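Local coordinates for protein lasso peptide isopeptidase AtxE2 (Asticcacaulis excentricus, PDB 5TXE) that hydrolyses the isopeptide bond of the threaded lasso peptides astexin-2 and astexin-3, recognising their knotted shape and releasing linear peptides, at residues L144-Q148 against G149-V153; E200-G203 against R204-W207; S472-S475 against Y476-F479; D554-A558 against S559-G563; N651-I654 against D655-F659. The protein carries 1 engineered substitution. All coordinates share one frame; numbering follows the deposited sequence.

Followed from the N terminus, the five contacts come strictly in series, none nesting in or crossing another, and each joins neighbours within one continuous piece of chain. Contact 1 closes the hairpin between strands 140-147 and 150-157, the middle pair of a four-stranded antiparallel sheet. Contact 2 ends helix 190-202, an insertion between two strands of the next sheet; its centre is about 25 Å from that of contact 4. Contact 3 is a turn between strand 463-467 and helix 482-490. Contact 4 is the short helix 555-560 beside the bound peptide, and contact 5 a piece of helix 643-662; both belong to the prolyl oligopeptidase-type hydrolase region.

Contact 1 of 5, residues L144-Q148 against G149-V153; sequences LRQDQ and GRVRV
Arg152 reaches back over the end of a beta hairpin to hold Asp147: its NH1 donates to Asp147 O at 2.9 Å, almost straight, with the oxygen lying in the guanidinium plane. The hairpin joins strands 140-147 and 150-157 through a type I' turn from Asp147 to Arg150. Asp147 O also accepts from Arg150 N, and the two donors come from opposite faces of the carbonyl plane, so one oxygen ties the turn to the strand beyond it. Around this centre the strands pair antiparallel. Arg145 and Arg152 form a hydrogen-bonded pair, Arg152 N giving to Arg145 O at 2.9 Å, and Asp147 and Arg150 form the next.

The side chains of these four residues share one face. There Arg145 grips the Asp147 carboxylate side-on, NE to OD1 at 2.8 Å and NH2 to OD2 at 3.1 Å, a salt bridge within the strand; Asp103 gives Arg145 a second acidic partner. With chi1 at -62° and the chain extended from CG to NE, Arg152 runs back along the hairpin far enough for NH1 to reach Asp147 O, and its NE pairs with Glu168. On the other face Leu144 CB packs on Val151 CG1 at 3.9 Å, while the extended Gln146 chain brings OE1 against Val151 CG2 and sends NE2 to Glu107. Gly149 has backbone angles at which a side chain would collide with the preceding carbonyl. A water bridges the charged groups: it donates to Arg145 O and Asp147 OD1 and accepts from Arg152 NH1 at 2.9 Å.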
# COMPACT_ATOMS: atom_id res chain seq x y z
N LEU A 144 7.13 17.01 9.33
CA LEU A 144 6.05 17.64 8.57
C LEU A 144 4.67 17.36 9.19
O LEU A 144 4.44 16.30 9.76
CB LEU A 144 6.02 17.09 7.14
CG LEU A 144 7.35 17.20 6.38
CD1 LEU A 144 7.15 16.59 5.00
CD2 LEU A 144 7.79 18.63 6.29
N ARG A 145 3.79 18.34 9.10
CA ARG A 145 2.43 18.23 9.60
C ARG A 145 1.56 19.23 8.94
O ARG A 145 1.95 20.40 8.74
CB ARG A 145 2.41 18.42 11.12
CG ARG A 145 1.06 18.87 11.65
CD ARG A 145 0.95 18.90 13.16
NE ARG A 145 -0.29 19.56 13.55
CZ ARG A 145 -0.80 19.60 14.79
NH1 ARG A 145 -0.13 19.12 15.85
NH2 ARG A 145 -1.98 20.19 14.96
N GLN A 146 0.38 18.78 8.53
CA GLN A 146 -0.57 19.60 7.78
C GLN A 146 -1.72 20.15 8.66
O GLN A 146 -2.33 19.40 9.41
CB GLN A 146 -1.19 18.75 6.69
CG GLN A 146 -2.14 19.51 5.79
CD GLN A 146 -2.65 18.65 4.61
OE1 GLN A 146 -1.87 18.05 3.88
NE2 GLN A 146 -3.96 18.61 4.44
N ASP A 147 -2.02 21.45 8.53
CA ASP A 147 -3.19 22.05 9.16
C ASP A 147 -3.73 23.09 8.21
O ASP A 147 -2.96 23.85 7.58
CB ASP A 147 -2.87 22.72 10.50
CG ASP A 147 -2.38 21.73 11.56
OD1 ASP A 147 -1.15 21.49 11.66
OD2 ASP A 147 -3.22 21.22 12.32
N GLN A 148 -5.06 23.14 8.09
CA GLN A 148 -5.70 24.05 7.12
C GLN A 148 -5.14 23.91 5.71
O GLN A 148 -4.94 24.90 4.99
CB GLN A 148 -5.58 25.55 7.48
CG GLN A 148 -6.64 26.07 8.42
CD GLN A 148 -6.42 25.58 9.80
OE1 GLN A 148 -5.31 25.70 10.35
NE2 GLN A 148 -7.47 25.00 10.39
N GLY A 149 -4.91 22.68 5.30
CA GLY A 149 -4.53 22.46 3.91
C GLY A 149 -3.07 22.76 3.65
O GLY A 149 -2.67 22.68 2.53
N ARG A 150 -2.27 23.11 4.65
CA ARG A 150 -0.89 23.55 4.38
C ARG A 150 0.07 22.71 5.20
O ARG A 150 -0.11 22.53 6.40
CB ARG A 150 -0.70 25.06 4.67
CG ARG A 150 0.72 25.66 4.48
CD ARG A 150 1.23 25.76 3.03
NE ARG A 150 0.23 26.38 2.13
CZ ARG A 150 -0.03 27.69 2.11
NH1 ARG A 150 0.62 28.54 2.90
NH2 ARG A 150 -0.96 28.14 1.29
N VAL A 151 1.11 22.18 4.55
CA VAL A 151 2.15 21.42 5.24
C VAL A 151 3.28 22.34 5.76
O VAL A 151 3.97 23.04 5.01
CB VAL A 151 2.78 20.40 4.30
CG1 VAL A 151 3.82 19.58 5.05
CG2 VAL A 151 1.69 19.47 3.76
N ARG A 152 3.47 22.27 7.05
CA ARG A 152 4.49 23.08 7.73
C ARG A 152 5.49 22.14 8.41
O ARG A 152 5.21 20.95 8.60
CB ARG A 152 3.82 23.88 8.82
CG ARG A 152 2.78 24.87 8.31
CD ARG A 152 2.14 25.67 9.47
NE ARG A 152 1.11 26.55 8.95
CZ ARG A 152 -0.10 26.17 8.54
NH1 ARG A 152 -0.49 24.91 8.57
NH2 ARG A 152 -0.89 27.07 8.04
N VAL A 153 6.61 22.70 8.85
CA VAL A 153 7.50 21.97 9.76
C VAL A 153 7.14 22.34 11.19
O VAL A 153 7.04 23.53 11.54
CB VAL A 153 8.98 22.31 9.52
CG1 VAL A 153 9.81 21.55 10.51
CG2 VAL A 153 9.38 21.95 8.10
O HOH W 1 0.67 22.56 9.89
O HOH W 2 -3.16 27.04 5.99

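Contact 2 of 5, residues E200-G203 against R204-W207; sequences EREG and RRGW
Trp207 folds back against the C-terminal part of helix 190-202, where the chain runs on through successive turns, and lays one face of its indole against Gly203. The first kind of interaction is this CH-pi contact. Gly203 CA sits 3.7 Å from the centroid of the five-membered ring of Trp207, over the face but offset toward its rim. With chi1 -63°, the tryptophan CG lies beside its own backbone N, which turns the indole back toward the helix. A side chain on Gly203 would collide with Trp207 CZ2, and the close approach depends on glycine there. The indole NE1 donates to Ile199 O, one turn earlier in the helix, fixing the rotation of the ring.

Backbone bonds make up the second kind. Arg204 N donates to Arg201 O at 3.2 Å, Arg205 N to Glu202 O at 2.9 Å and Gly206 N to Gly203 O at 3.0 Å. Each spans three residues, and in each the donor stands above the carbonyl plane. Gly206 adopts a positive phi of 87°, where the chain leaves the turns.

Charged side chains form the third group, at the surface. Arg205 bends at chi3 and crosses Glu202, its NH2 touching Glu202 CG at 3.7 Å, while the carboxylate and guanidinium planes stand 81° apart without their charged atoms meeting. Glu200 and Arg201 find their salt-bridge partners in Arg220 and Glu198. Arg204 instead leads away, but its CB rests 3.3 Å from Arg201 O.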
# COMPACT_ATOMS: atom_id res chain seq x y z
N GLU A 200 -4.48 29.62 -13.80
CA GLU A 200 -5.65 30.39 -13.43
C GLU A 200 -5.84 31.61 -14.32
O GLU A 200 -6.96 31.85 -14.78
CB GLU A 200 -5.61 30.77 -11.94
CG GLU A 200 -6.64 31.75 -11.48
CD GLU A 200 -8.03 31.16 -11.38
OE1 GLU A 200 -8.17 29.92 -11.22
OE2 GLU A 200 -8.99 31.97 -11.42
N ARG A 201 -4.74 32.30 -14.65
CA ARG A 201 -4.79 33.45 -15.58
C ARG A 201 -5.16 33.05 -16.96
O ARG A 201 -6.03 33.69 -17.56
CB ARG A 201 -3.47 34.20 -15.72
CG ARG A 201 -3.14 35.15 -14.58
CD ARG A 201 -1.85 35.96 -14.88
NE ARG A 201 -0.59 35.19 -14.65
CZ ARG A 201 -0.08 34.88 -13.44
NH1 ARG A 201 -0.70 35.24 -12.29
NH2 ARG A 201 1.05 34.19 -13.36
N GLU A 202 -4.51 32.03 -17.47
CA GLU A 202 -4.80 31.51 -18.78
C GLU A 202 -6.27 31.10 -18.96
O GLU A 202 -6.81 31.25 -20.03
CB GLU A 202 -3.89 30.31 -19.07
CG GLU A 202 -2.48 30.77 -19.44
CD GLU A 202 -1.37 29.69 -19.36
OE1 GLU A 202 -1.65 28.48 -19.04
OE2 GLU A 202 -0.20 30.12 -19.62
N GLY A 203 -6.89 30.60 -17.92
CA GLY A 203 -8.26 30.14 -18.00
C GLY A 203 -9.27 31.20 -18.39
O GLY A 203 -10.34 30.87 -18.90
N ARG A 204 -8.91 32.46 -18.15
CA ARG A 204 -9.68 33.59 -18.65
C ARG A 204 -9.87 33.60 -20.13
O ARG A 204 -10.88 34.15 -20.60
CB ARG A 204 -9.08 34.91 -18.17
CG ARG A 204 -9.51 35.16 -16.73
CD ARG A 204 -8.85 36.33 -16.07
NE ARG A 204 -9.47 36.63 -14.75
CZ ARG A 204 -9.68 37.88 -14.27
NH1 ARG A 204 -9.40 38.99 -15.00
NH2 ARG A 204 -10.22 38.02 -13.06
N ARG A 205 -8.99 32.93 -20.86
CA ARG A 205 -9.12 32.84 -22.31
C ARG A 205 -9.56 31.46 -22.79
O ARG A 205 -9.73 31.23 -23.99
CB ARG A 205 -7.80 33.23 -22.94
CG ARG A 205 -7.53 34.73 -22.85
CD ARG A 205 -6.17 35.12 -23.50
NE ARG A 205 -5.00 34.30 -23.07
CZ ARG A 205 -4.35 34.42 -21.90
NH1 ARG A 205 -4.75 35.31 -20.99
NH2 ARG A 205 -3.30 33.65 -21.59
N GLY A 206 -9.81 30.57 -21.85
CA GLY A 206 -10.14 29.18 -22.14
C GLY A 206 -8.85 28.39 -22.28
O GLY A 206 -7.86 28.93 -22.69
N TRP A 207 -8.86 27.10 -21.92
CA TRP A 207 -7.70 26.28 -22.03
C TRP A 207 -7.87 25.30 -23.14
O TRP A 207 -8.92 24.64 -23.27
CB TRP A 207 -7.56 25.46 -20.75
CG TRP A 207 -7.36 26.18 -19.45
CD1 TRP A 207 -6.32 26.98 -19.11
CD2 TRP A 207 -8.15 26.00 -18.26
NE1 TRP A 207 -6.45 27.37 -17.81
CE2 TRP A 207 -7.56 26.78 -17.26
CE3 TRP A 207 -9.33 25.32 -17.97
CZ2 TRP A 207 -8.12 26.92 -16.00
CZ3 TRP A 207 -9.86 25.41 -16.72
CH2 TRP A 207 -9.25 26.22 -15.73

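Contact 3 of 5, residues S472-S475 against Y476-F479; sequences SEAS and YQRF
Ser475 OG donates to Ser472 O at 2.5 Å, in the carbonyl plane and on a lone pair, and Tyr476 CD2 lies 3.4 Å from the same Ser472 O. In return Ser472 OG accepts from Ser475 N at 3.1 Å, an ST motif that opens a short 3-10 turn between strand 463-467 and helix 482-490. The turn continues through two backbone bonds, Tyr476 N to Glu473 O and Gln477 N to Ala474 O.

Ser475 OG lies between its own backbone N and carbonyl carbon, chi1 70°, the position that swings it back over Ser472, and it also meets Arg471 NE. Replacing this serine with an alanine would probably leave Ser472 O without its hydroxyl donor and Arg471 NE without this acceptor, loosening the start of the turn. Arg471 also forms a cation-pi contact with the Tyr476 ring, and Glu489 of helix 482-490 holds Ser472 OG.

Beyond the turn, extended Gln477 lies alongside the backbone, its OE1 3.5 Å from Ala474 CA. Phe479 returns edge-on to the Ala474 carbonyl, with CE2 3.3 Å from Ala474 O and 3.9 Å from Ala474 CB.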
# COMPACT_ATOMS: atom_id res chain seq x y z
N SER A 472 4.27 -13.46 -11.96
CA SER A 472 3.88 -13.73 -13.33
C SER A 472 4.95 -14.62 -14.00
O SER A 472 6.09 -14.62 -13.57
CB SER A 472 3.76 -12.45 -14.12
OG SER A 472 5.02 -11.84 -14.22
N GLU A 473 4.57 -15.31 -15.06
CA GLU A 473 5.53 -16.05 -15.90
C GLU A 473 6.63 -15.12 -16.43
O GLU A 473 7.81 -15.46 -16.42
CB GLU A 473 4.80 -16.72 -17.07
CG GLU A 473 3.73 -17.74 -16.59
CD GLU A 473 2.84 -18.34 -17.69
OE1 GLU A 473 3.41 -18.94 -18.63
OE2 GLU A 473 1.57 -18.23 -17.61
N ALA A 474 6.23 -13.92 -16.86
CA ALA A 474 7.15 -12.93 -17.41
C ALA A 474 8.22 -12.53 -16.40
O ALA A 474 9.31 -12.17 -16.79
CB ALA A 474 6.41 -11.68 -17.85
N SER A 475 7.88 -12.54 -15.12
CA SER A 475 8.87 -12.18 -14.10
C SER A 475 10.01 -13.23 -14.01
O SER A 475 11.04 -12.94 -13.41
CB SER A 475 8.21 -12.02 -12.75
OG SER A 475 7.78 -13.29 -12.26
N TYR A 476 9.80 -14.42 -14.58
CA TYR A 476 10.83 -15.46 -14.69
C TYR A 476 11.68 -15.41 -15.98
O TYR A 476 12.52 -16.30 -16.20
CB TYR A 476 10.18 -16.86 -14.57
CG TYR A 476 9.70 -17.15 -13.17
CD1 TYR A 476 10.61 -17.47 -12.18
CD2 TYR A 476 8.36 -17.05 -12.82
CE1 TYR A 476 10.21 -17.71 -10.89
CE2 TYR A 476 7.94 -17.30 -11.54
CZ TYR A 476 8.87 -17.62 -10.58
OH TYR A 476 8.50 -17.86 -9.28
N GLN A 477 11.49 -14.39 -16.82
CA GLN A 477 12.16 -14.30 -18.12
C GLN A 477 13.01 -13.02 -18.15
O GLN A 477 12.88 -12.16 -17.26
CB GLN A 477 11.12 -14.29 -19.25
CG GLN A 477 10.29 -15.58 -19.35
CD GLN A 477 8.90 -15.44 -20.03
OE1 GLN A 477 8.44 -14.35 -20.38
NE2 GLN A 477 8.24 -16.58 -20.21
N ARG A 478 13.85 -12.89 -19.17
CA ARG A 478 14.74 -11.73 -19.31
C ARG A 478 13.97 -10.50 -19.77
O ARG A 478 13.28 -10.55 -20.78
CB ARG A 478 15.85 -12.01 -20.35
CG ARG A 478 17.05 -11.06 -20.25
CD ARG A 478 17.87 -10.90 -21.55
NE ARG A 478 18.24 -9.50 -21.78
CZ ARG A 478 19.12 -8.80 -21.06
NH1 ARG A 478 19.76 -9.35 -20.03
NH2 ARG A 478 19.37 -7.54 -21.37
N PHE A 479 14.10 -9.40 -19.03
CA PHE A 479 13.54 -8.10 -19.42
C PHE A 479 14.43 -6.98 -18.95
O PHE A 479 14.97 -7.07 -17.86
CB PHE A 479 12.11 -7.91 -18.83
CG PHE A 479 11.07 -8.71 -19.55
CD1 PHE A 479 10.62 -8.29 -20.81
CD2 PHE A 479 10.59 -9.90 -19.04
CE1 PHE A 479 9.70 -9.04 -21.52
CE2 PHE A 479 9.65 -10.65 -19.73
CZ PHE A 479 9.22 -10.23 -20.98

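Contact 4 of 5, residues D554-A558 against S559-G563; sequences DSFTA and SVMNG
The backbone of helix 555-560 widens into a pi-type turn, where Ser555 O accepts from both Ser559 N at 2.7 Å and Val560 N, and Met561 N reaches Phe556 O at 2.9 Å, five residues back. On one side of this turn Met561 brings its CG over one face of the Phe556 ring. This CG makes a CH-pi contact 3.8 Å from the ring centroid, and SD adds an oblique Met-aromatic contact. A chi1 of -69° places CG there, and chi2 at -47° brings SD beside the ring near Phe556 CZ. Val560 approaches the same ring obliquely, its CB 3.9 Å from Phe556 CD1.

Asp554 is the N-cap of the helix: OD1 takes Thr557 OG1 on its syn side at 2.8 Å and Thr557 N from above the carboxylate plane. This capped helix belongs to the prolyl oligopeptidase-type hydrolase fold and borders the substrate.

At its far end Asn562, important for activity, binds astexin-3: ND2 donates to the backbone of the bound peptide and also to Ala558 O at 2.8 Å, the latter from above the carbonyl plane. The other end of the amide is held too, since OD1 accepts from His214 NE2 and from a water at 2.8 Å that also donates to Thr557 O. Together these bonds fix which way the amide faces. Thr557 and Ala558 pack on side chains of the same peptide.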
# COMPACT_ATOMS: atom_id res chain seq x y z
N ASP A 554 -11.66 -0.66 -19.47
CA ASP A 554 -12.25 -0.44 -20.81
C ASP A 554 -11.61 0.75 -21.45
O ASP A 554 -10.84 1.46 -20.76
CB ASP A 554 -13.80 -0.35 -20.77
CG ASP A 554 -14.37 0.91 -20.05
OD1 ASP A 554 -13.62 1.72 -19.44
OD2 ASP A 554 -15.64 1.07 -20.07
N SER A 555 -11.84 0.95 -22.74
CA SER A 555 -11.21 2.07 -23.44
C SER A 555 -11.67 3.40 -22.89
O SER A 555 -10.89 4.35 -22.83
CB SER A 555 -11.44 2.06 -24.97
OG SER A 555 -12.82 2.09 -25.23
N PHE A 556 -12.93 3.47 -22.48
CA PHE A 556 -13.43 4.73 -21.99
C PHE A 556 -12.59 5.19 -20.80
O PHE A 556 -12.03 6.30 -20.76
CB PHE A 556 -14.86 4.61 -21.59
CG PHE A 556 -15.39 5.89 -21.00
CD1 PHE A 556 -15.62 6.96 -21.79
CD2 PHE A 556 -15.62 6.00 -19.66
CE1 PHE A 556 -16.10 8.15 -21.26
CE2 PHE A 556 -16.08 7.19 -19.11
CZ PHE A 556 -16.35 8.28 -19.93
N THR A 557 -12.41 4.28 -19.86
CA THR A 557 -11.65 4.62 -18.67
C THR A 557 -10.17 4.83 -18.99
O THR A 557 -9.56 5.80 -18.54
CB THR A 557 -11.81 3.54 -17.56
OG1 THR A 557 -13.19 3.37 -17.22
CG2 THR A 557 -11.10 3.92 -16.36
N ALA A 558 -9.59 3.95 -19.80
CA ALA A 558 -8.13 3.95 -20.00
C ALA A 558 -7.64 4.97 -21.03
O ALA A 558 -6.49 5.44 -20.98
CB ALA A 558 -7.72 2.56 -20.41
N SER A 559 -8.48 5.27 -22.02
CA SER A 559 -8.09 6.17 -23.09
C SER A 559 -8.79 7.51 -22.80
O SER A 559 -8.13 8.50 -22.48
CB SER A 559 -8.52 5.64 -24.45
OG SER A 559 -8.37 6.64 -25.43
N VAL A 560 -10.12 7.53 -22.83
CA VAL A 560 -10.85 8.81 -22.80
C VAL A 560 -10.63 9.57 -21.46
O VAL A 560 -10.17 10.70 -21.47
CB VAL A 560 -12.31 8.64 -23.12
CG1 VAL A 560 -13.03 9.99 -23.14
CG2 VAL A 560 -12.51 7.96 -24.48
N MET A 561 -10.88 8.93 -20.33
CA MET A 561 -10.88 9.57 -19.06
C MET A 561 -9.51 9.87 -18.50
O MET A 561 -9.38 10.63 -17.54
CB MET A 561 -11.72 8.77 -18.07
CG MET A 561 -13.21 8.82 -18.41
SD MET A 561 -13.92 10.45 -18.77
CE MET A 561 -13.57 11.03 -17.16
N ASN A 562 -8.50 9.20 -19.01
CA ASN A 562 -7.15 9.50 -18.64
C ASN A 562 -6.61 10.74 -19.34
O ASN A 562 -5.62 11.24 -18.90
CB ASN A 562 -6.22 8.33 -18.98
CG ASN A 562 -6.15 7.29 -17.88
OD1 ASN A 562 -6.30 7.58 -16.70
ND2 ASN A 562 -5.94 6.05 -18.27
N GLY A 563 -7.20 11.16 -20.45
CA GLY A 563 -6.63 12.24 -21.26
C GLY A 563 -5.45 11.77 -22.08
O GLY A 563 -4.92 10.68 -21.85
O HOH W 3 -8.92 6.94 -15.94

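Contact 5 of 5, residues N651-I654 against D655-F659; sequences NRTI and DWFRF
Thr653 and Phe657 lie side by side and point the same way, one turn apart on the long helix 643-662 of the alpha/beta-hydrolase domain. Thr653 CG2, set opposite the backbone N about CA-CB, touches the ring at Phe657 CE2, 3.9 Å away. Trp656 CD1 stands over one face of the same ring, offset toward its rim. Trp656 itself turns away from the earlier turn and meets Trp660 and Trp678 edge-to-face. This side of the helix packs on strand 545-548 of the central sheet: Thr653, Trp656 and Phe657 all press on Val547.

Ile654 and Arg658 are set differently. Their side chains cross at an angle, Ile654 CG2 meeting the aliphatic part of Arg658 at CD, 4.0 Å away. The arginine chain then bends at chi3, and its NH2 goes on to Gln664 OE1.

Asp655 folds back along the helix. A chi1 of -69° sets its CG beside its own backbone N, and the carboxylate comes close to the Asn651 carbonyl, with OD1 3.2 Å from Asn651 O, two acceptors that cannot bond. The carboxylate is instead held by Lys671 and Gln674, both at OD2, the first as a salt bridge. Substituting an alanine for Asp655 is likely to leave Lys671 without this counter-charge and Gln674 of helix 672-684 without its acceptor, weakening both ties.

Four regular i to i+4 bonds carry the backbone through the contact; Phe657 N to Thr653 O is nearly straight at 175°, and Arg658 N reaches Ile654 O at 2.9 Å.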
# COMPACT_ATOMS: atom_id res chain seq x y z
N ASN A 651 -19.30 -2.12 6.04
CA ASN A 651 -20.64 -2.61 6.40
C ASN A 651 -21.49 -2.97 5.21
O ASN A 651 -22.22 -3.97 5.25
CB ASN A 651 -21.38 -1.59 7.22
CG ASN A 651 -20.94 -1.60 8.66
OD1 ASN A 651 -20.68 -2.64 9.21
ND2 ASN A 651 -20.88 -0.46 9.28
N ARG A 652 -21.42 -2.18 4.14
CA ARG A 652 -22.21 -2.50 3.00
C ARG A 652 -21.66 -3.75 2.29
O ARG A 652 -22.40 -4.50 1.65
CB ARG A 652 -22.26 -1.30 2.06
CG ARG A 652 -23.30 -1.47 0.96
CD ARG A 652 -23.28 -0.26 0.02
NE ARG A 652 -23.97 0.91 0.57
CZ ARG A 652 -23.37 2.00 1.03
NH1 ARG A 652 -22.10 2.08 1.11
NH2 ARG A 652 -24.10 3.01 1.49
N THR A 653 -20.35 -3.92 2.29
CA THR A 653 -19.79 -5.04 1.64
C THR A 653 -20.15 -6.35 2.39
O THR A 653 -20.48 -7.34 1.77
CB THR A 653 -18.28 -4.90 1.55
OG1 THR A 653 -18.01 -4.01 0.49
CG2 THR A 653 -17.63 -6.23 1.23
N ILE A 654 -20.16 -6.31 3.73
CA ILE A 654 -20.65 -7.45 4.51
C ILE A 654 -22.12 -7.69 4.23
O ILE A 654 -22.53 -8.83 4.00
CB ILE A 654 -20.41 -7.26 6.00
CG1 ILE A 654 -18.93 -7.36 6.26
CG2 ILE A 654 -21.10 -8.31 6.84
CD1 ILE A 654 -18.52 -6.85 7.62
N ASP A 655 -22.92 -6.64 4.22
CA ASP A 655 -24.33 -6.82 3.98
C ASP A 655 -24.55 -7.44 2.60
O ASP A 655 -25.44 -8.27 2.39
CB ASP A 655 -25.09 -5.50 4.00
CG ASP A 655 -25.18 -4.83 5.37
OD1 ASP A 655 -24.81 -5.45 6.39
OD2 ASP A 655 -25.60 -3.65 5.43
N TRP A 656 -23.77 -6.99 1.64
CA TRP A 656 -23.96 -7.43 0.28
C TRP A 656 -23.72 -8.94 0.19
O TRP A 656 -24.53 -9.65 -0.41
CB TRP A 656 -23.02 -6.70 -0.64
CG TRP A 656 -23.03 -7.03 -2.06
CD1 TRP A 656 -22.11 -7.77 -2.71
CD2 TRP A 656 -23.88 -6.51 -3.05
NE1 TRP A 656 -22.35 -7.79 -4.05
CE2 TRP A 656 -23.45 -7.03 -4.30
CE3 TRP A 656 -25.00 -5.69 -3.03
CZ2 TRP A 656 -24.10 -6.76 -5.48
CZ3 TRP A 656 -25.63 -5.39 -4.24
CH2 TRP A 656 -25.16 -5.87 -5.44
N PHE A 657 -22.58 -9.38 0.69
CA PHE A 657 -22.28 -10.82 0.67
C PHE A 657 -23.24 -11.67 1.53
O PHE A 657 -23.65 -12.75 1.12
CB PHE A 657 -20.85 -11.08 1.01
CG PHE A 657 -19.88 -10.72 -0.10
CD1 PHE A 657 -20.08 -11.18 -1.36
CD2 PHE A 657 -18.86 -9.86 0.12
CE1 PHE A 657 -19.23 -10.81 -2.38
CE2 PHE A 657 -17.98 -9.50 -0.88
CZ PHE A 657 -18.15 -10.00 -2.12
N ARG A 658 -23.68 -11.16 2.67
CA ARG A 658 -24.72 -11.86 3.44
C ARG A 658 -26.01 -12.01 2.65
O ARG A 658 -26.66 -13.06 2.71
CB ARG A 658 -25.03 -11.18 4.75
CG ARG A 658 -23.92 -11.30 5.75
CD ARG A 658 -24.29 -10.67 7.11
NE ARG A 658 -25.22 -11.52 7.82
CZ ARG A 658 -26.36 -11.15 8.39
NH1 ARG A 658 -26.77 -9.89 8.44
NH2 ARG A 658 -27.09 -12.10 8.96
N PHE A 659 -26.36 -10.97 1.90
CA PHE A 659 -27.58 -10.98 1.12
C PHE A 659 -27.49 -12.01 -0.01
O PHE A 659 -28.38 -12.84 -0.14
CB PHE A 659 -27.94 -9.57 0.59
CG PHE A 659 -29.20 -9.50 -0.27
CD1 PHE A 659 -30.42 -9.37 0.29
CD2 PHE A 659 -29.12 -9.60 -1.63
CE1 PHE A 659 -31.57 -9.36 -0.49
CE2 PHE A 659 -30.23 -9.55 -2.42
CZ PHE A 659 -31.46 -9.42 -1.86